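N6 adenine specific DNA methylase (Encephalitozoon cuniculi, PDB 3Q87) methylates, in complex with its activator Trm112, the translation termination factor eRF1, with S-adenosylmethionine bound as the methyl donor. Local coordinates at residues L30-G35 against S49-I54; I37-R42 against S59-N64; G100-E105 against A126-E131; T143-V148 against T155-K160. All coordinates share one frame; numbering follows the deposited sequence.

Interaction 1 of 4, residues L30-G35 against S49-I54. With SAM (S-adenosylmethionine), chain D.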
loop_
_atom_site.group_PDB
_atom_site.type_symbol
_atom_site.label_atom_id
_atom_site.label_comp_id
_atom_site.label_asym_id
_atom_site.label_seq_id
_atom_site.Cartn_x
_atom_site.Cartn_y
_atom_site.Cartn_z
ATOM N N LEU B 30 -0.195 4.466 -3.990
ATOM C CA LEU B 30 1.247 4.483 -4.173
ATOM C C LEU B 30 1.721 5.919 -4.406
ATOM O O LEU B 30 1.158 6.614 -5.242
ATOM C CB LEU B 30 1.580 3.614 -5.387
ATOM C CG LEU B 30 3.031 3.321 -5.746
ATOM C CD1 LEU B 30 3.710 2.615 -4.606
ATOM C CD2 LEU B 30 3.088 2.456 -7.009
ATOM N N GLY B 31 2.758 6.357 -3.695
ATOM C CA GLY B 31 3.173 7.751 -3.757
ATOM C C GLY B 31 2.091 8.626 -3.123
ATOM O O GLY B 31 1.633 9.614 -3.694
ATOM N N THR B 32 1.694 8.255 -1.914
ATOM C CA THR B 32 0.578 8.888 -1.243
ATOM C C THR B 32 0.885 10.319 -0.869
ATOM O O THR B 32 -0.030 11.121 -0.707
ATOM C CB THR B 32 0.187 8.121 0.047
ATOM O OG1 THR B 32 -0.921 8.765 0.670
ATOM C CG2 THR B 32 1.348 8.067 1.017
ATOM N N SER B 33 2.170 10.634 -0.726
ATOM C CA SER B 33 2.586 11.939 -0.199
ATOM C C SER B 33 1.906 12.217 1.156
ATOM O O SER B 33 2.073 11.427 2.090
ATOM C CB SER B 33 2.333 13.051 -1.207
ATOM O OG SER B 33 2.962 14.258 -0.791
ATOM N N THR B 34 1.144 13.304 1.279
ATOM C CA THR B 34 0.420 13.563 2.541
ATOM C C THR B 34 -1.034 13.039 2.586
ATOM O O THR B 34 -1.784 13.325 3.533
ATOM C CB THR B 34 0.456 15.076 2.967
ATOM O OG1 THR B 34 -0.051 15.891 1.908
ATOM C CG2 THR B 34 1.877 15.520 3.310
ATOM N N GLY B 35 -1.428 12.284 1.564
ATOM C CA GLY B 35 -2.621 11.452 1.656
ATOM C C GLY B 35 -3.940 12.048 1.209
ATOM O O GLY B 35 -4.999 11.569 1.609
ATOM N N SER B 49 -1.210 3.077 2.289
ATOM C CA SER B 49 -0.605 4.234 1.641
ATOM C C SER B 49 0.911 4.220 1.786
ATOM O O SER B 49 1.433 4.076 2.899
ATOM C CB SER B 49 -1.198 5.510 2.230
ATOM O OG SER B 49 -2.608 5.402 2.267
ATOM N N THR B 50 1.615 4.345 0.661
ATOM C CA THR B 50 3.072 4.220 0.665
ATOM C C THR B 50 3.745 5.389 -0.027
ATOM O O THR B 50 3.169 5.998 -0.917
ATOM C CB THR B 50 3.563 2.918 -0.027
ATOM O OG1 THR B 50 3.473 3.070 -1.447
ATOM C CG2 THR B 50 2.738 1.707 0.416
ATOM N N ASP B 51 4.966 5.704 0.401
ATOM C CA ASP B 51 5.762 6.744 -0.244
ATOM C C ASP B 51 7.232 6.516 0.082
ATOM O O ASP B 51 7.573 5.899 1.093
ATOM C CB ASP B 51 5.335 8.151 0.224
ATOM C CG ASP B 51 5.607 9.220 -0.825
ATOM O OD1 ASP B 51 4.642 9.761 -1.391
ATOM O OD2 ASP B 51 6.788 9.495 -1.110
ATOM N N LEU B 52 8.100 6.976 -0.806
ATOM C CA LEU B 52 9.534 6.947 -0.571
ATOM C C LEU B 52 9.922 8.084 0.377
ATOM O O LEU B 52 10.925 8.005 1.081
ATOM C CB LEU B 52 10.272 7.102 -1.906
ATOM C CG LEU B 52 11.780 6.880 -1.907
ATOM C CD1 LEU B 52 12.069 5.445 -1.460
ATOM C CD2 LEU B 52 12.331 7.135 -3.309
ATOM N N ASN B 53 9.097 9.134 0.398
ATOM C CA ASN B 53 9.380 10.371 1.127
ATOM C C ASN B 53 8.888 10.356 2.584
ATOM O O ASN B 53 7.689 10.495 2.851
ATOM C CB ASN B 53 8.754 11.539 0.349
ATOM C CG ASN B 53 8.973 12.874 1.005
ATOM O OD1 ASN B 53 9.582 12.969 2.066
ATOM N ND2 ASN B 53 8.463 13.926 0.374
ATOM N N ILE B 54 9.814 10.206 3.528
ATOM C CA ILE B 54 9.417 10.026 4.924
ATOM C C ILE B 54 8.791 11.299 5.513
ATOM O O ILE B 54 7.872 11.241 6.335
ATOM C CB ILE B 54 10.605 9.542 5.808
ATOM C CG1 ILE B 54 10.077 8.958 7.115
ATOM C CG2 ILE B 54 11.607 10.666 6.072
ATOM C CD1 ILE B 54 9.200 7.739 6.922
HETATM N N SAM D . -0.386 11.248 -4.440
HETATM C CA SAM D . 0.109 12.629 -4.360
HETATM C C SAM D . -0.802 13.537 -5.199
HETATM O O SAM D . -0.879 14.749 -4.993
HETATM O OXT SAM D . -1.490 13.079 -6.108
HETATM C CB SAM D . 1.613 12.799 -4.709
HETATM C CG SAM D . 2.141 12.609 -6.153
HETATM S SD SAM D . 3.893 13.076 -6.504
HETATM C CE SAM D . 3.825 13.615 -8.225
HETATM C "C5'" SAM D . 4.729 11.480 -6.690
HETATM C "C4'" SAM D . 4.917 10.856 -5.317
HETATM O "O4'" SAM D . 5.617 9.629 -5.445
HETATM C "C3'" SAM D . 5.722 11.735 -4.371
HETATM O "O3'" SAM D . 5.041 11.798 -3.138
HETATM C "C2'" SAM D . 7.038 11.004 -4.196
HETATM O "O2'" SAM D . 7.609 11.146 -2.916
HETATM C "C1'" SAM D . 6.612 9.575 -4.441
HETATM N N9 SAM D . 7.675 8.729 -4.961
HETATM C C8 SAM D . 8.750 9.065 -5.753
HETATM N N7 SAM D . 9.452 7.935 -5.989
HETATM C C5 SAM D . 8.822 6.897 -5.362
HETATM C C6 SAM D . 9.078 5.540 -5.270
HETATM N N6 SAM D . 10.139 5.027 -5.885
HETATM N N1 SAM D . 8.229 4.723 -4.543
HETATM C C2 SAM D . 7.115 5.238 -3.902
HETATM N N3 SAM D . 6.863 6.593 -4.001
HETATM C C4 SAM D . 7.702 7.392 -4.711
HETATM O O HOH W 1 5.972 13.740 -1.388
#
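D51 OD1 accepts from two donors. The backbone N of S33 reaches this oxygen at 2.7 Å, on its anti side and 24° out of the carboxylate plane. The ribose hydroxyl O3' of S-adenosylmethionine also donates to D51 OD1 at 2.7 Å. This is the cofactor site of the Rossmann-like class I methyltransferases: a glycine-bearing loop after the first strand, and an acidic residue at the end of the second strand that holds the ribose. D51 OD2 takes the other hydroxyl, O2', at 2.6 Å. The same OD2 receives the backbone N of N53 in an Asx turn, just before helix 54-58. Four donors thus fix the carboxylate's rotation.

The backbones join next to this site. L30 and T50 form a parallel beta bridge. T50 O accepts a nearly straight bond from T32 N (2.9 Å, 169°) and a weak, bent one from G31 N. The T32 side chain covers this spot, its CG2 at 3.4 Å from T50 O. With chi1 at -179° its OG1 stands opposite the backbone N and bonds to D29. G31 O accepts a hydrogen bond from the cofactor's amino N at 2.7 Å. The loop then closes through a type II' turn from T32 to G35 and enters helix 36-41. The L52 side chain lies against the adenine, through CB. One water links the ribose to both segments: it donates to S33 OG, accepts from N53 ND2, and lies 2.8 Å from O3' of the cofactor.

Interaction 2 of 4, residues I37-R42 against S59-N64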
loop_
_atom_site.group_PDB
_atom_site.type_symbol
_atom_site.label_atom_id
_atom_site.label_comp_id
_atom_site.label_asym_id
_atom_site.label_seq_id
_atom_site.Cartn_x
_atom_site.Cartn_y
_atom_site.Cartn_z
ATOM N N ILE B 37 -5.347 11.732 -1.656
ATOM C CA ILE B 37 -6.112 10.692 -2.343
ATOM C C ILE B 37 -6.569 9.568 -1.389
ATOM O O ILE B 37 -7.705 9.068 -1.485
ATOM C CB ILE B 37 -5.332 10.130 -3.543
ATOM C CG1 ILE B 37 -5.055 11.247 -4.552
ATOM C CG2 ILE B 37 -6.117 9.017 -4.208
ATOM C CD1 ILE B 37 -4.236 10.780 -5.768
ATOM N N THR B 38 -5.698 9.201 -0.451
ATOM C CA THR B 38 -6.051 8.257 0.611
ATOM C C THR B 38 -7.312 8.705 1.357
ATOM O O THR B 38 -8.209 7.907 1.630
ATOM C CB THR B 38 -4.892 8.078 1.637
ATOM O OG1 THR B 38 -3.831 7.327 1.041
ATOM C CG2 THR B 38 -5.382 7.336 2.900
ATOM N N GLU B 39 -7.369 9.989 1.680
ATOM C CA GLU B 39 -8.521 10.562 2.371
ATOM C C GLU B 39 -9.845 10.279 1.643
ATOM O O GLU B 39 -10.861 9.965 2.269
ATOM C CB GLU B 39 -8.332 12.069 2.545
ATOM C CG GLU B 39 -9.218 12.686 3.633
ATOM C CD GLU B 39 -8.896 14.156 3.876
ATOM O OE1 GLU B 39 -8.739 14.547 5.049
ATOM O OE2 GLU B 39 -8.795 14.921 2.891
ATOM N N GLN B 40 -9.831 10.395 0.321
ATOM C CA GLN B 40 -11.027 10.131 -0.472
ATOM C C GLN B 40 -11.302 8.622 -0.587
ATOM O O GLN B 40 -12.448 8.169 -0.460
ATOM C CB GLN B 40 -10.883 10.772 -1.854
ATOM C CG GLN B 40 -11.792 10.178 -2.906
ATOM C CD GLN B 40 -11.300 10.444 -4.317
ATOM O OE1 GLN B 40 -12.080 10.778 -5.206
ATOM N NE2 GLN B 40 -9.994 10.305 -4.523
ATOM N N LEU B 41 -10.240 7.854 -0.816
ATOM C CA LEU B 41 -10.322 6.402 -0.978
ATOM C C LEU B 41 -10.792 5.659 0.268
ATOM O O LEU B 41 -11.472 4.649 0.170
ATOM C CB LEU B 41 -8.956 5.839 -1.380
ATOM C CG LEU B 41 -8.485 6.163 -2.795
ATOM C CD1 LEU B 41 -7.084 5.650 -3.028
ATOM C CD2 LEU B 41 -9.444 5.567 -3.800
ATOM N N ARG B 42 -10.409 6.138 1.444
ATOM C CA ARG B 42 -10.689 5.370 2.649
ATOM C C ARG B 42 -12.152 5.404 3.048
ATOM O O ARG B 42 -12.585 4.645 3.909
ATOM C CB ARG B 42 -9.802 5.801 3.812
ATOM C CG ARG B 42 -10.065 7.186 4.358
ATOM C CD ARG B 42 -9.031 7.485 5.445
ATOM N NE ARG B 42 -9.182 8.820 6.010
ATOM C CZ ARG B 42 -10.043 9.123 6.975
ATOM N NH1 ARG B 42 -10.831 8.181 7.481
ATOM N NH2 ARG B 42 -10.119 10.367 7.431
ATOM N N SER B 59 3.834 13.858 7.962
ATOM C CA SER B 59 2.791 14.878 8.020
ATOM C C SER B 59 1.531 14.424 7.282
ATOM O O SER B 59 0.795 15.232 6.704
ATOM C CB SER B 59 3.315 16.198 7.450
ATOM O OG SER B 59 4.406 16.665 8.226
ATOM N N HIS B 60 1.279 13.123 7.310
ATOM C CA HIS B 60 0.204 12.525 6.516
ATOM C C HIS B 60 -1.170 12.792 7.147
ATOM O O HIS B 60 -1.295 12.820 8.379
ATOM C CB HIS B 60 0.470 11.021 6.373
ATOM C CG HIS B 60 -0.434 10.321 5.407
ATOM N ND1 HIS B 60 -0.015 9.900 4.160
ATOM C CD2 HIS B 60 -1.729 9.945 5.516
ATOM C CE1 HIS B 60 -1.017 9.307 3.540
ATOM N NE2 HIS B 60 -2.063 9.307 4.347
ATOM N N ARG B 61 -2.189 12.999 6.309
ATOM C CA ARG B 61 -3.562 13.194 6.783
ATOM C C ARG B 61 -3.994 12.048 7.685
ATOM O O ARG B 61 -4.792 12.218 8.610
ATOM C CB ARG B 61 -4.525 13.292 5.603
ATOM C CG ARG B 61 -4.502 14.638 4.930
ATOM C CD ARG B 61 -5.198 14.571 3.603
ATOM N NE ARG B 61 -5.304 15.888 2.995
ATOM C CZ ARG B 61 -4.275 16.592 2.546
ATOM N NH1 ARG B 61 -3.048 16.102 2.639
ATOM N NH2 ARG B 61 -4.477 17.782 1.985
ATOM N N GLY B 62 -3.463 10.870 7.404
ATOM C CA GLY B 62 -3.668 9.732 8.271
ATOM C C GLY B 62 -4.024 8.506 7.477
ATOM O O GLY B 62 -4.743 8.592 6.479
ATOM N N GLY B 63 -3.522 7.357 7.912
ATOM C CA GLY B 63 -3.815 6.140 7.191
ATOM C C GLY B 63 -2.900 5.022 7.615
ATOM O O GLY B 63 -2.326 5.055 8.699
ATOM N N ASN B 64 -2.765 4.027 6.754
ATOM C CA ASN B 64 -1.894 2.897 7.042
ATOM C C ASN B 64 -0.617 3.080 6.238
ATOM O O ASN B 64 -0.584 2.831 5.039
ATOM C CB ASN B 64 -2.634 1.615 6.702
ATOM C CG ASN B 64 -3.977 1.538 7.422
ATOM O OD1 ASN B 64 -4.025 1.472 8.648
ATOM N ND2 ASN B 64 -5.061 1.584 6.670
HETATM O O HOH W 2 -6.540 10.204 5.389
#
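H60 meets T38 with the edge of its imidazole. NE2 lies 4.1 Å from T38 CB, which sits near the ring plane, and the two side chains cross at about a right angle. T38 CB and CG2 both approach NE2, while T38 OG1 is bonded to D29 and S49. The next residue, R61, lays its aliphatic part against E39. R61 CD is 3.7 Å from E39 CD, and the salt bridge from R61 NE to E39 OE2 is long at 3.6 Å. The extended E39 chain brings its carboxylate to the guanidinium edge, yet the two planes are 87° apart. R61 NH1 also bonds to T34 O, in the loop before the helix. G62 offers its carbonyl: T38 CG2 packs on G62 O at 3.8 Å, and a water bridges G62 O (2.6 Å) to R42 NE (3.0 Å). The N64 backbone hydrogen-bonds with S49, leading into strand 65-67.

Helix 36-41 of the Rossmann-like fold is thus joined to the loop that follows helix 54-58. No direct hydrogen bond crosses between the two segments. A methyl group, a long ion pair and a water do the work, consistent with a fairly soft contact near the surface.

Interaction 3 of 4, residues G100-E105 against A126-E131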
loop_
_atom_site.group_PDB
_atom_site.type_symbol
_atom_site.label_atom_id
_atom_site.label_comp_id
_atom_site.label_asym_id
_atom_site.label_seq_id
_atom_site.Cartn_x
_atom_site.Cartn_y
_atom_site.Cartn_z
ATOM N N GLY B 100 13.437 11.389 -14.635
ATOM C CA GLY B 100 14.577 11.264 -15.525
ATOM C C GLY B 100 14.223 11.329 -17.000
ATOM O O GLY B 100 13.439 12.168 -17.449
ATOM N N TYR B 101 14.804 10.419 -17.762
ATOM C CA TYR B 101 14.639 10.430 -19.208
ATOM C C TYR B 101 13.170 10.278 -19.608
ATOM O O TYR B 101 12.517 9.286 -19.274
ATOM C CB TYR B 101 15.525 9.347 -19.832
ATOM C CG TYR B 101 15.335 9.146 -21.310
ATOM C CD1 TYR B 101 14.903 7.922 -21.807
ATOM C CD2 TYR B 101 15.595 10.174 -22.216
ATOM C CE1 TYR B 101 14.731 7.724 -23.165
ATOM C CE2 TYR B 101 15.428 9.983 -23.571
ATOM C CZ TYR B 101 14.992 8.756 -24.040
ATOM O OH TYR B 101 14.809 8.553 -25.384
ATOM N N LEU B 102 12.654 11.283 -20.311
ATOM C CA LEU B 102 11.256 11.300 -20.728
ATOM C C LEU B 102 10.284 11.445 -19.548
ATOM O O LEU B 102 9.069 11.361 -19.729
ATOM C CB LEU B 102 10.912 10.036 -21.528
ATOM C CG LEU B 102 10.793 10.053 -23.062
ATOM C CD1 LEU B 102 10.297 11.395 -23.585
ATOM C CD2 LEU B 102 12.087 9.673 -23.730
ATOM N N GLY B 103 10.823 11.664 -18.350
ATOM C CA GLY B 103 10.030 11.648 -17.128
ATOM C C GLY B 103 9.446 10.273 -16.843
ATOM O O GLY B 103 8.491 10.137 -16.057
ATOM N N ARG B 104 10.040 9.250 -17.458
ATOM C CA ARG B 104 9.443 7.912 -17.537
ATOM C C ARG B 104 10.124 6.823 -16.710
ATOM O O ARG B 104 9.638 5.689 -16.633
ATOM C CB ARG B 104 9.407 7.452 -18.994
ATOM C CG ARG B 104 8.234 7.991 -19.773
ATOM C CD ARG B 104 7.115 6.985 -19.770
ATOM N NE ARG B 104 7.609 5.713 -20.286
ATOM C CZ ARG B 104 7.744 5.433 -21.580
ATOM N NH1 ARG B 104 7.408 6.330 -22.498
ATOM N NH2 ARG B 104 8.210 4.253 -21.955
ATOM N N GLU B 105 11.240 7.152 -16.083
ATOM C CA GLU B 105 12.016 6.132 -15.392
ATOM C C GLU B 105 11.276 5.428 -14.249
ATOM O O GLU B 105 11.399 4.213 -14.094
ATOM C CB GLU B 105 13.370 6.691 -14.940
ATOM C CG GLU B 105 14.234 7.117 -16.137
ATOM C CD GLU B 105 15.681 7.411 -15.775
ATOM O OE1 GLU B 105 16.181 6.848 -14.777
ATOM O OE2 GLU B 105 16.329 8.203 -16.499
ATOM N N ALA B 126 4.266 14.634 -22.056
ATOM C CA ALA B 126 5.702 14.470 -22.259
ATOM C C ALA B 126 6.205 13.044 -21.992
ATOM O O ALA B 126 7.254 12.642 -22.508
ATOM C CB ALA B 126 6.474 15.482 -21.436
ATOM N N ASN B 127 5.461 12.276 -21.202
ATOM C CA ASN B 127 5.860 10.902 -20.908
ATOM C C ASN B 127 5.641 9.948 -22.079
ATOM O O ASN B 127 6.094 8.804 -22.042
ATOM C CB ASN B 127 5.119 10.371 -19.677
ATOM C CG ASN B 127 5.355 11.220 -18.450
ATOM O OD1 ASN B 127 6.433 11.775 -18.269
ATOM N ND2 ASN B 127 4.352 11.321 -17.597
ATOM N N ARG B 128 4.938 10.425 -23.104
ATOM C CA ARG B 128 4.544 9.619 -24.260
ATOM C C ARG B 128 3.548 8.550 -23.852
ATOM O O ARG B 128 3.890 7.374 -23.771
ATOM C CB ARG B 128 5.762 9.017 -24.960
ATOM C CG ARG B 128 6.595 10.056 -25.705
ATOM C CD ARG B 128 7.894 9.461 -26.262
ATOM N NE ARG B 128 8.637 10.412 -27.091
ATOM C CZ ARG B 128 9.877 10.210 -27.535
ATOM N NH1 ARG B 128 10.524 9.087 -27.228
ATOM N NH2 ARG B 128 10.474 11.131 -28.286
ATOM N N PRO B 129 2.298 8.968 -23.592
ATOM C CA PRO B 129 1.239 8.143 -23.007
ATOM C C PRO B 129 1.027 6.860 -23.783
ATOM O O PRO B 129 0.691 5.823 -23.198
ATOM C CB PRO B 129 -0.003 9.034 -23.119
ATOM C CG PRO B 129 0.521 10.410 -23.181
ATOM C CD PRO B 129 1.830 10.327 -23.902
ATOM N N LYS B 130 1.220 6.928 -25.097
ATOM C CA LYS B 130 1.011 5.768 -25.953
ATOM C C LYS B 130 2.037 4.676 -25.690
ATOM O O LYS B 130 1.706 3.504 -25.708
ATOM C CB LYS B 130 1.030 6.177 -27.426
ATOM C CG LYS B 130 -0.176 6.994 -27.831
ATOM C CD LYS B 130 -0.244 7.185 -29.337
ATOM C CE LYS B 130 -1.472 7.996 -29.722
ATOM N NZ LYS B 130 -1.748 7.918 -31.182
ATOM N N GLU B 131 3.286 5.062 -25.451
ATOM C CA GLU B 131 4.304 4.087 -25.079
ATOM C C GLU B 131 3.976 3.455 -23.721
ATOM O O GLU B 131 4.277 2.288 -23.480
ATOM C CB GLU B 131 5.690 4.729 -25.045
ATOM C CG GLU B 131 6.184 5.211 -26.395
ATOM C CD GLU B 131 7.592 5.788 -26.337
ATOM O OE1 GLU B 131 8.231 5.719 -25.261
ATOM O OE2 GLU B 131 8.059 6.311 -27.372
#
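R104 NH1 makes two nearly straight bonds into the turn that starts helix 129-138. It donates to N127 O at 2.8 Å, nearly along the C=O axis, and to E131 OE1 at 2.9 Å as part of a salt bridge. Both acceptors lie at the guanidinium edge. The carboxylate is turned 89° from the guanidinium plane, and its oxygen is met 33° out of its own plane. The R104 chain folds back to get there, bent at chi2 (-95°) and again at chi3. Its CG and CD then rest on N127, with CD 3.1 Å from N127 O. This is the tight side. R104 is buried, and its NE has a further salt bridge with D108 on helix 105-113. N127 CA also approaches L102 O at 3.4 Å, in a CA-H...O contact.

The contact packs beside the NPPY signature that follows strand 81-84, which N6-adenine methyltransferases share with PrmC-like protein methyltransferases. The side chain of N127 packs on Y88 of that signature. R128, at the N-cap position, leads into the helix.

The outer side is looser. L102 reaches over the exposed R128, and its CD1 sits 3.9 Å above one guanidinium face, offset toward the rim. L102 CD1 also touches A126 O at 3.5 Å. R128 NH1 has a long salt bridge to E131 OE2, 3.7 Å away, which extends the ionic network outward from R104.

Interaction 4 of 4, residues T143-V148 against T155-K160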
loop_
_atom_site.group_PDB
_atom_site.type_symbol
_atom_site.label_atom_id
_atom_site.label_comp_id
_atom_site.label_asym_id
_atom_site.label_seq_id
_atom_site.Cartn_x
_atom_site.Cartn_y
_atom_site.Cartn_z
ATOM N N THR B 143 -6.100 -1.676 -21.392
ATOM C CA THR B 143 -6.012 -0.289 -20.951
ATOM C C THR B 143 -7.053 0.600 -21.601
ATOM O O THR B 143 -7.581 0.281 -22.659
ATOM C CB THR B 143 -4.633 0.320 -21.298
ATOM O OG1 THR B 143 -4.545 0.555 -22.714
ATOM C CG2 THR B 143 -3.524 -0.612 -20.869
ATOM N N ARG B 144 -7.344 1.723 -20.959
ATOM C CA ARG B 144 -8.021 2.821 -21.632
ATOM C C ARG B 144 -7.702 4.124 -20.932
ATOM O O ARG B 144 -7.423 4.143 -19.726
ATOM C CB ARG B 144 -9.529 2.599 -21.720
ATOM C CG ARG B 144 -10.274 2.591 -20.403
ATOM C CD ARG B 144 -11.732 2.248 -20.655
ATOM N NE ARG B 144 -12.562 2.354 -19.458
ATOM C CZ ARG B 144 -13.326 3.404 -19.166
ATOM N NH1 ARG B 144 -13.366 4.451 -19.986
ATOM N NH2 ARG B 144 -14.053 3.409 -18.053
ATOM N N ILE B 145 -7.719 5.211 -21.698
ATOM C CA ILE B 145 -7.491 6.539 -21.152
ATOM C C ILE B 145 -8.783 7.063 -20.549
ATOM O O ILE B 145 -9.667 7.527 -21.264
ATOM C CB ILE B 145 -6.987 7.499 -22.235
ATOM C CG1 ILE B 145 -5.617 7.040 -22.730
ATOM C CG2 ILE B 145 -6.917 8.924 -21.706
ATOM C CD1 ILE B 145 -4.989 7.979 -23.743
ATOM N N LEU B 146 -8.892 6.980 -19.227
ATOM C CA LEU B 146 -10.117 7.364 -18.534
ATOM C C LEU B 146 -10.455 8.835 -18.723
ATOM O O LEU B 146 -11.619 9.198 -18.869
ATOM C CB LEU B 146 -10.005 7.061 -17.036
ATOM C CG LEU B 146 -10.782 5.866 -16.501
ATOM C CD1 LEU B 146 -10.924 5.976 -14.988
ATOM C CD2 LEU B 146 -12.140 5.826 -17.139
ATOM N N LYS B 147 -9.439 9.683 -18.701
ATOM C CA LYS B 147 -9.675 11.115 -18.754
ATOM C C LYS B 147 -8.470 11.873 -19.262
ATOM O O LYS B 147 -7.334 11.528 -18.957
ATOM C CB LYS B 147 -10.082 11.654 -17.379
ATOM C CG LYS B 147 -10.067 13.171 -17.317
ATOM C CD LYS B 147 -11.231 13.709 -16.512
ATOM C CE LYS B 147 -11.650 15.092 -17.024
ATOM N NZ LYS B 147 -13.011 15.504 -16.563
ATOM N N VAL B 148 -8.734 12.897 -20.064
ATOM C CA VAL B 148 -7.701 13.806 -20.521
ATOM C C VAL B 148 -8.089 15.200 -20.059
ATOM O O VAL B 148 -9.261 15.558 -20.088
ATOM C CB VAL B 148 -7.568 13.799 -22.049
ATOM C CG1 VAL B 148 -6.348 14.602 -22.465
ATOM C CG2 VAL B 148 -7.461 12.377 -22.553
ATOM N N THR B 155 -0.748 18.655 -20.162
ATOM C CA THR B 155 -1.995 17.919 -20.277
ATOM C C THR B 155 -1.859 16.589 -19.551
ATOM O O THR B 155 -0.884 15.866 -19.723
ATOM C CB THR B 155 -2.382 17.681 -21.744
ATOM O OG1 THR B 155 -1.446 16.777 -22.341
ATOM C CG2 THR B 155 -2.361 18.990 -22.520
ATOM N N VAL B 156 -2.855 16.273 -18.743
ATOM C CA VAL B 156 -2.806 15.096 -17.899
ATOM C C VAL B 156 -3.621 13.957 -18.500
ATOM O O VAL B 156 -4.743 14.171 -18.962
ATOM C CB VAL B 156 -3.365 15.435 -16.509
ATOM C CG1 VAL B 156 -3.734 14.175 -15.763
ATOM C CG2 VAL B 156 -2.364 16.246 -15.737
ATOM N N TYR B 157 -3.057 12.750 -18.482
ATOM C CA TYR B 157 -3.767 11.546 -18.903
ATOM C C TYR B 157 -3.923 10.553 -17.757
ATOM O O TYR B 157 -2.948 10.161 -17.117
ATOM C CB TYR B 157 -3.033 10.868 -20.058
ATOM C CG TYR B 157 -2.824 11.762 -21.263
ATOM C CD1 TYR B 157 -3.578 11.592 -22.420
ATOM C CD2 TYR B 157 -1.878 12.777 -21.242
ATOM C CE1 TYR B 157 -3.396 12.407 -23.525
ATOM C CE2 TYR B 157 -1.683 13.600 -22.346
ATOM C CZ TYR B 157 -2.445 13.410 -23.484
ATOM O OH TYR B 157 -2.258 14.220 -24.577
ATOM N N ILE B 158 -5.154 10.144 -17.500
ATOM C CA ILE B 158 -5.406 9.127 -16.495
ATOM C C ILE B 158 -5.642 7.774 -17.149
ATOM O O ILE B 158 -6.630 7.554 -17.852
ATOM C CB ILE B 158 -6.580 9.504 -15.605
ATOM C CG1 ILE B 158 -6.225 10.774 -14.823
ATOM C CG2 ILE B 158 -6.941 8.333 -14.681
ATOM C CD1 ILE B 158 -7.407 11.398 -14.157
ATOM N N ILE B 159 -4.703 6.872 -16.919
ATOM C CA ILE B 159 -4.761 5.547 -17.505
ATOM C C ILE B 159 -5.416 4.554 -16.561
ATOM O O ILE B 159 -5.056 4.476 -15.390
ATOM C CB ILE B 159 -3.360 5.076 -17.871
ATOM C CG1 ILE B 159 -2.752 6.029 -18.893
ATOM C CG2 ILE B 159 -3.389 3.676 -18.456
ATOM C CD1 ILE B 159 -1.421 5.547 -19.445
ATOM N N LYS B 160 -6.405 3.820 -17.060
ATOM C CA LYS B 160 -6.985 2.722 -16.296
ATOM C C LYS B 160 -6.525 1.406 -16.905
ATOM O O LYS B 160 -6.631 1.209 -18.111
ATOM C CB LYS B 160 -8.509 2.780 -16.258
ATOM C CG LYS B 160 -9.118 1.551 -15.606
ATOM C CD LYS B 160 -10.619 1.670 -15.411
ATOM C CE LYS B 160 -11.179 0.394 -14.788
ATOM N NZ LYS B 160 -12.652 0.467 -14.613
#
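Y157 and V148 lie side by side across two antiparallel strands, as a non-hydrogen-bonded pair. From CB the tyrosine ring leaves with chi1 at -57°, CG opposite the carbonyl carbon. Y157 CD1 meets V148 CG2 at 4.0 Å and, obliquely, I145 CD1 at 4.1 Å. CE1 meets V148 CG1 at 3.8 Å, and this methyl stands over the ring face in a CH-pi contact, 26° off the normal. P129 CG covers the opposite face, which leaves the ring between V148 and P129. At the tip, OH bonds to E125.

The backbone is a beta hairpin with a beta bulge. R144 and K160 form a hydrogen-bonded pair, with R144 N to K160 O at 3.0 Å and K160 N to R144 O at 2.9 Å. Further on, L146 and K147 both lie opposite I158, the classic bulge pattern. L146 N donates to I158 O in a short but bent bond of 2.7 Å, while I158 N donates to K147 O at 3.0 Å. L146 has helix-like backbone angles here, and its side chain turns toward the partner strand: CB lies near I158 CG2, and CG is 3.8 Å from K160 CB. K160 runs on fully extended to a salt bridge with E20.

The hairpin closes the sheet in the 3-2-1-4-5-7-6 order of class I methyltransferases. Strand 155-162 lies between strands 118-124 and 142-150. Helix 8-20 packs on V156 and I158, and helix 129-138 packs on T143 and I159.

Overall arrangement
Interactions 1 and 2 adjoin near the end of strand 46-51 and touch. S49 OG meets T38 OG1, and T34 O meets the backbone N of R61. Interaction 1 is fully buried and held by short polar bonds, both across the segments and to the cofactor. Interaction 2, on the outer side, relies on longer contacts and a water. Interactions 3 and 4 are partly buried, lie away from the cofactor and touch, about 14 Å between centres. Interaction 3 is ionic and joins a loop to a helix start, whereas interaction 4 is backbone pairing with apolar cover. Interactions 1 and 4 reach the same sheet on opposite sides of the chain's centre, about 22 Å between centres.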